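Local atomic coordinates of hypothetical protein PH0832 (Pyrococcus horikoshii, PDB entry 2P9X), a protein that is of unknown function but binds zinc ions and forms a small all-helical domain of the Nitrosopumilus output domain 5 family. Residues K10-A15 with M67-K72; K3-L8 with A42-Q47. All coordinates share one frame; numbering follows the deposited sequence.

Contact 1. Residues K10-A15 with M67-K72; sequences KTIILA and MVIISK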
loop_
_atom_site.group_PDB
_atom_site.type_symbol
_atom_site.label_atom_id
_atom_site.label_comp_id
_atom_site.label_asym_id
_atom_site.label_seq_id
_atom_site.Cartn_x
_atom_site.Cartn_y
_atom_site.Cartn_z
ATOM N N LYS A 10 21.086 -8.516 -8.504
ATOM C CA LYS A 10 20.892 -7.877 -9.803
ATOM C C LYS A 10 19.530 -8.213 -10.395
ATOM O O LYS A 10 18.870 -7.353 -10.978
ATOM C CB LYS A 10 21.990 -8.292 -10.785
ATOM C CG LYS A 10 21.949 -7.526 -12.101
ATOM C CD LYS A 10 22.090 -6.023 -11.862
ATOM C CE LYS A 10 22.008 -5.230 -13.161
ATOM N NZ LYS A 10 23.283 -4.519 -13.459
ATOM N N THR A 11 19.104 -9.464 -10.249
ATOM C CA THR A 11 17.812 -9.874 -10.786
ATOM C C THR A 11 16.703 -9.063 -10.130
ATOM O O THR A 11 15.767 -8.629 -10.799
ATOM C CB THR A 11 17.546 -11.364 -10.545
ATOM O OG1 THR A 11 18.578 -12.133 -11.169
ATOM C CG2 THR A 11 16.198 -11.770 -11.139
ATOM N N ILE A 12 16.807 -8.861 -8.820
ATOM C CA ILE A 12 15.797 -8.086 -8.111
ATOM C C ILE A 12 15.813 -6.635 -8.581
ATOM O O ILE A 12 14.767 -6.050 -8.851
ATOM C CB ILE A 12 16.024 -8.121 -6.583
ATOM C CG1 ILE A 12 15.804 -9.544 -6.066
ATOM C CG2 ILE A 12 15.055 -7.158 -5.893
ATOM C CD1 ILE A 12 15.994 -9.689 -4.564
ATOM N N ILE A 13 17.004 -6.061 -8.689
ATOM C CA ILE A 13 17.128 -4.685 -9.139
ATOM C C ILE A 13 16.493 -4.499 -10.519
ATOM O O ILE A 13 15.789 -3.516 -10.751
ATOM C CB ILE A 13 18.611 -4.261 -9.161
ATOM C CG1 ILE A 13 19.099 -4.072 -7.720
ATOM C CG2 ILE A 13 18.778 -2.994 -9.967
ATOM C CD1 ILE A 13 20.605 -4.055 -7.578
ATOM N N LEU A 14 16.727 -5.436 -11.432
ATOM C CA LEU A 14 16.135 -5.319 -12.767
ATOM C C LEU A 14 14.613 -5.436 -12.682
ATOM O O LEU A 14 13.892 -4.756 -13.412
ATOM C CB LEU A 14 16.700 -6.388 -13.710
ATOM C CG LEU A 14 18.187 -6.257 -14.051
ATOM C CD1 LEU A 14 18.612 -7.433 -14.911
ATOM C CD2 LEU A 14 18.449 -4.943 -14.774
ATOM N N ALA A 15 14.123 -6.284 -11.781
ATOM C CA ALA A 15 12.680 -6.444 -11.617
ATOM C C ALA A 15 12.066 -5.130 -11.129
ATOM O O ALA A 15 11.014 -4.710 -11.608
ATOM C CB ALA A 15 12.375 -7.571 -10.631
ATOM N N MET A 67 6.640 -13.186 -5.557
ATOM C CA MET A 67 6.286 -14.014 -6.707
ATOM C C MET A 67 7.030 -13.570 -7.959
ATOM O O MET A 67 7.527 -14.400 -8.725
ATOM C CB MET A 67 4.778 -13.954 -6.941
ATOM C CG MET A 67 3.998 -14.727 -5.893
ATOM S SD MET A 67 2.242 -14.335 -5.882
ATOM C CE MET A 67 1.719 -15.122 -7.405
ATOM N N VAL A 68 7.108 -12.260 -8.166
ATOM C CA VAL A 68 7.802 -11.719 -9.321
ATOM C C VAL A 68 9.300 -12.031 -9.260
ATOM O O VAL A 68 9.893 -12.419 -10.264
ATOM C CB VAL A 68 7.576 -10.197 -9.428
ATOM C CG1 VAL A 68 8.511 -9.601 -10.459
ATOM C CG2 VAL A 68 6.124 -9.921 -9.820
ATOM N N ILE A 69 9.908 -11.893 -8.084
ATOM C CA ILE A 69 11.333 -12.180 -7.950
ATOM C C ILE A 69 11.630 -13.645 -8.262
ATOM O O ILE A 69 12.576 -13.957 -8.988
ATOM C CB ILE A 69 11.850 -11.859 -6.523
ATOM C CG1 ILE A 69 11.823 -10.347 -6.291
ATOM C CG2 ILE A 69 13.270 -12.406 -6.342
ATOM C CD1 ILE A 69 12.098 -9.943 -4.848
ATOM N N ILE A 70 10.826 -14.546 -7.712
ATOM C CA ILE A 70 11.035 -15.975 -7.939
ATOM C C ILE A 70 10.923 -16.306 -9.421
ATOM O O ILE A 70 11.744 -17.047 -9.967
ATOM C CB ILE A 70 10.020 -16.814 -7.132
ATOM C CG1 ILE A 70 10.266 -16.607 -5.633
ATOM C CG2 ILE A 70 10.162 -18.296 -7.484
ATOM C CD1 ILE A 70 9.245 -17.283 -4.733
ATOM N N SER A 71 9.914 -15.737 -10.071
ATOM C CA SER A 71 9.690 -15.966 -11.495
ATOM C C SER A 71 10.865 -15.472 -12.337
ATOM O O SER A 71 11.293 -16.146 -13.278
ATOM C CB SER A 71 8.405 -15.265 -11.942
ATOM O OG SER A 71 7.263 -15.901 -11.397
ATOM N N LYS A 72 11.387 -14.297 -12.001
ATOM C CA LYS A 72 12.507 -13.730 -12.745
ATOM C C LYS A 72 13.797 -14.509 -12.537
ATOM O O LYS A 72 14.609 -14.632 -13.455
ATOM C CB LYS A 72 12.735 -12.271 -12.344
ATOM C CG LYS A 72 11.689 -11.304 -12.860
ATOM C CD LYS A 72 11.577 -11.351 -14.372
ATOM C CE LYS A 72 10.401 -10.511 -14.851
ATOM N NZ LYS A 72 10.514 -10.179 -16.297
#
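Around the pairs I12–I69 and T11–K72, helix 3-19 meets helix 59-76 with segment axes 9.6 Å apart at closest approach and N-to-C directions 121° apart, so the helices cross steeply, nearer to perpendicular than to antiparallel. The backbones are nearest at I12 and I69, whose CA atoms are 6.1 Å apart, and no hydrogen bond links the two segments: the helices meet through side chains. I12 and I69 meet branch against branch. CG1 of I12 lies 3.8 Å from CG2 of I69, and the CD1 methyls of I12 and I69 come within 3.9 Å of each other. In I69 the CG2 methyl stands anti to the backbone N (CG1 at chi1 -68°), which sets it against the I12 chain while CD1 reaches on to the end of that chain. Beyond this pair, I69 also packs on L86 and L89 of helix 86-97, so a third helix shares the same core.

About one turn beyond I69, K72 meets T11, which presents its methyl and not its hydroxyl: CG2 of T11 touches CB of K72 at 3.7 Å. The T11 hydroxyl is turned back to its own helix, where OG1 hydrogen-bonds the carbonyl O of I7. A15 closes the far end more loosely, its CB 4.4 Å from V68 CG1 and equally far from K72 CG. The K72 chain bends at CB–CG (chi2 -57°) and carries its amine away from the apolar surface to a salt bridge with E18, a residue that binds zinc in a crystal of this protein. V68 also packs on L64 of the second subunit, which places this end of the contact near a subunit interface. With each polar end satisfied elsewhere, cohesion between the two segments rests on aliphatic carbon contacts.

Contact 2. Residues K3-L8 with A42-Q47; sequences KGRDIL and AYDDPQ. With ACT (acetate ion), chain E.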
loop_
_atom_site.group_PDB
_atom_site.type_symbol
_atom_site.label_atom_id
_atom_site.label_comp_id
_atom_site.label_asym_id
_atom_site.label_seq_id
_atom_site.Cartn_x
_atom_site.Cartn_y
_atom_site.Cartn_z
ATOM N N LYS A 3 28.729 -15.370 -6.194
ATOM C CA LYS A 3 28.031 -15.468 -7.464
ATOM C C LYS A 3 26.519 -15.451 -7.231
ATOM O O LYS A 3 25.780 -14.785 -7.953
ATOM C CB LYS A 3 28.436 -16.757 -8.192
ATOM C CG LYS A 3 29.859 -16.724 -8.741
ATOM C CD LYS A 3 30.258 -18.026 -9.426
ATOM C CE LYS A 3 30.476 -19.152 -8.429
ATOM N NZ LYS A 3 31.009 -20.374 -9.103
ATOM N N GLY A 4 26.061 -16.178 -6.216
ATOM C CA GLY A 4 24.634 -16.224 -5.936
ATOM C C GLY A 4 24.074 -14.907 -5.424
ATOM O O GLY A 4 22.972 -14.498 -5.799
ATOM N N ARG A 5 24.834 -14.234 -4.567
ATOM C CA ARG A 5 24.398 -12.959 -4.007
ATOM C C ARG A 5 24.309 -11.927 -5.126
ATOM O O ARG A 5 23.375 -11.126 -5.179
ATOM C CB ARG A 5 25.390 -12.506 -2.935
ATOM C CG ARG A 5 25.001 -11.253 -2.136
ATOM C CD ARG A 5 25.956 -11.126 -0.949
ATOM N NE ARG A 5 25.620 -10.078 0.016
ATOM C CZ ARG A 5 26.052 -8.821 -0.048
ATOM N NH1 ARG A 5 26.832 -8.432 -1.044
ATOM N NH2 ARG A 5 25.748 -7.966 0.922
ATOM N N ASP A 6 25.292 -11.949 -6.019
ATOM C CA ASP A 6 25.327 -11.024 -7.148
ATOM C C ASP A 6 24.139 -11.260 -8.078
ATOM O O ASP A 6 23.422 -10.326 -8.433
ATOM C CB ASP A 6 26.648 -11.198 -7.908
ATOM C CG ASP A 6 26.738 -10.322 -9.142
ATOM O OD1 ASP A 6 26.383 -9.131 -9.052
ATOM O OD2 ASP A 6 27.180 -10.824 -10.193
ATOM N N ILE A 7 23.917 -12.515 -8.454
ATOM C CA ILE A 7 22.819 -12.848 -9.355
ATOM C C ILE A 7 21.445 -12.532 -8.769
ATOM O O ILE A 7 20.572 -12.002 -9.463
ATOM C CB ILE A 7 22.868 -14.332 -9.759
ATOM C CG1 ILE A 7 24.147 -14.602 -10.554
ATOM C CG2 ILE A 7 21.656 -14.681 -10.603
ATOM C CD1 ILE A 7 24.414 -16.078 -10.801
ATOM N N LEU A 8 21.239 -12.845 -7.497
ATOM C CA LEU A 8 19.935 -12.557 -6.904
ATOM C C LEU A 8 19.704 -11.053 -6.799
ATOM O O LEU A 8 18.641 -10.557 -7.158
ATOM C CB LEU A 8 19.807 -13.189 -5.516
ATOM C CG LEU A 8 18.479 -12.880 -4.812
ATOM C CD1 LEU A 8 17.318 -13.303 -5.697
ATOM C CD2 LEU A 8 18.419 -13.600 -3.474
ATOM N N ALA A 42 18.098 -9.059 0.546
ATOM C CA ALA A 42 17.258 -10.159 0.077
ATOM C C ALA A 42 18.027 -11.472 0.154
ATOM O O ALA A 42 17.462 -12.512 0.486
ATOM C CB ALA A 42 16.793 -9.897 -1.348
ATOM N N TYR A 43 19.318 -11.414 -0.144
ATOM C CA TYR A 43 20.164 -12.602 -0.082
ATOM C C TYR A 43 20.689 -12.841 1.331
ATOM O O TYR A 43 20.666 -13.971 1.825
ATOM C CB TYR A 43 21.349 -12.466 -1.046
ATOM C CG TYR A 43 22.320 -13.631 -0.988
ATOM C CD1 TYR A 43 23.312 -13.692 -0.009
ATOM C CD2 TYR A 43 22.234 -14.675 -1.904
ATOM C CE1 TYR A 43 24.198 -14.767 0.055
ATOM C CE2 TYR A 43 23.115 -15.756 -1.850
ATOM C CZ TYR A 43 24.092 -15.793 -0.871
ATOM O OH TYR A 43 24.970 -16.858 -0.819
ATOM N N ASP A 44 21.162 -11.780 1.978
ATOM C CA ASP A 44 21.718 -11.902 3.327
ATOM C C ASP A 44 20.731 -12.344 4.397
ATOM O O ASP A 44 21.092 -13.095 5.310
ATOM C CB ASP A 44 22.362 -10.583 3.763
ATOM C CG ASP A 44 23.472 -10.145 2.837
ATOM O OD1 ASP A 44 24.080 -11.019 2.178
ATOM O OD2 ASP A 44 23.747 -8.928 2.782
ATOM N N ASP A 45 19.495 -11.868 4.301
ATOM C CA ASP A 45 18.465 -12.216 5.270
ATOM C C ASP A 45 17.112 -12.074 4.586
ATOM O O ASP A 45 16.396 -11.096 4.801
ATOM C CB ASP A 45 18.540 -11.277 6.479
ATOM C CG ASP A 45 17.789 -11.815 7.684
ATOM O OD1 ASP A 45 16.800 -12.556 7.494
ATOM O OD2 ASP A 45 18.183 -11.484 8.824
ATOM N N PRO A 46 16.743 -13.055 3.745
ATOM C CA PRO A 46 15.464 -13.023 3.028
ATOM C C PRO A 46 14.229 -12.773 3.885
ATOM O O PRO A 46 13.330 -12.033 3.480
ATOM C CB PRO A 46 15.431 -14.374 2.299
ATOM C CG PRO A 46 16.441 -15.258 2.975
ATOM C CD PRO A 46 17.489 -14.288 3.438
ATOM N N GLN A 47 14.178 -13.371 5.072
ATOM C CA GLN A 47 13.030 -13.164 5.945
ATOM C C GLN A 47 12.919 -11.691 6.355
ATOM O O GLN A 47 11.826 -11.124 6.358
ATOM C CB GLN A 47 13.131 -14.051 7.194
ATOM C CG GLN A 47 12.038 -13.773 8.222
ATOM C CD GLN A 47 12.045 -14.750 9.388
ATOM O OE1 GLN A 47 11.374 -14.527 10.397
ATOM N NE2 GLN A 47 12.790 -15.842 9.251
HETATM C C ACT E . 28.102 -9.695 -4.426
HETATM O O ACT E . 28.035 -10.066 -3.236
HETATM O OXT ACT E . 28.962 -10.095 -5.246
HETATM C CH3 ACT E . 27.059 -8.691 -4.920
#
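R5 grips D44 in a side-on, bidentate salt bridge that ties the start of helix 3-19 to the short helix 41-44 of this all-helical domain. NE of R5 donates to OD1 of D44 at 2.8 Å, almost straight at 171°, and NH2 of R5 donates to OD2 of D44 at 2.9 Å. Both oxygens use their syn lone pairs, and guanidinium and carboxylate are nearly coplanar, 18° apart. On the way there the R5 chain crosses Y43: CB of R5 sits 3.7 Å above the centre of the Y43 ring, a CH-pi contact. CG anti to the backbone N (chi1 -174°) and an extended chain beyond it carry the guanidinium past the ring to D44. An alanine here would keep CB over the ring but is likely to leave the D44 carboxylate without its charged mate. L8 CD2 approaches the ring edge, 4.0 Å from Y43 CB. Further out, E99 hydrogen-bonds both the Y43 hydroxyl and G4 N, tying the C-terminus to both segments. The remaining guanidinium nitrogen, R5 NH1, donates to O of an acetate ion, probably from the crystallisation liquor, with R5 NH1 and acetate O 3.0 Å apart.

How the contacts relate
Both contacts draw on helix 3-19: contact 2 uses its first turns and contact 1 the middle, with centres about 11 Å apart. Their apolar parts join, since I12 CD1 lies 3.3 Å from A42 CB and I69 CG2 is 4.2 Å from L8 CD1; L8 also packs on L73 of helix 59-76. Along the chain the segments of the two contacts alternate; helix 3-19 meets helix 41-44 near its start and helix 59-76 further along, with L8 touching both. The contacts differ in their distance from zinc: the side chain of R5 in contact 2 is about 5 Å from a bound zinc ion, that of T11 in contact 1 about 13 Å.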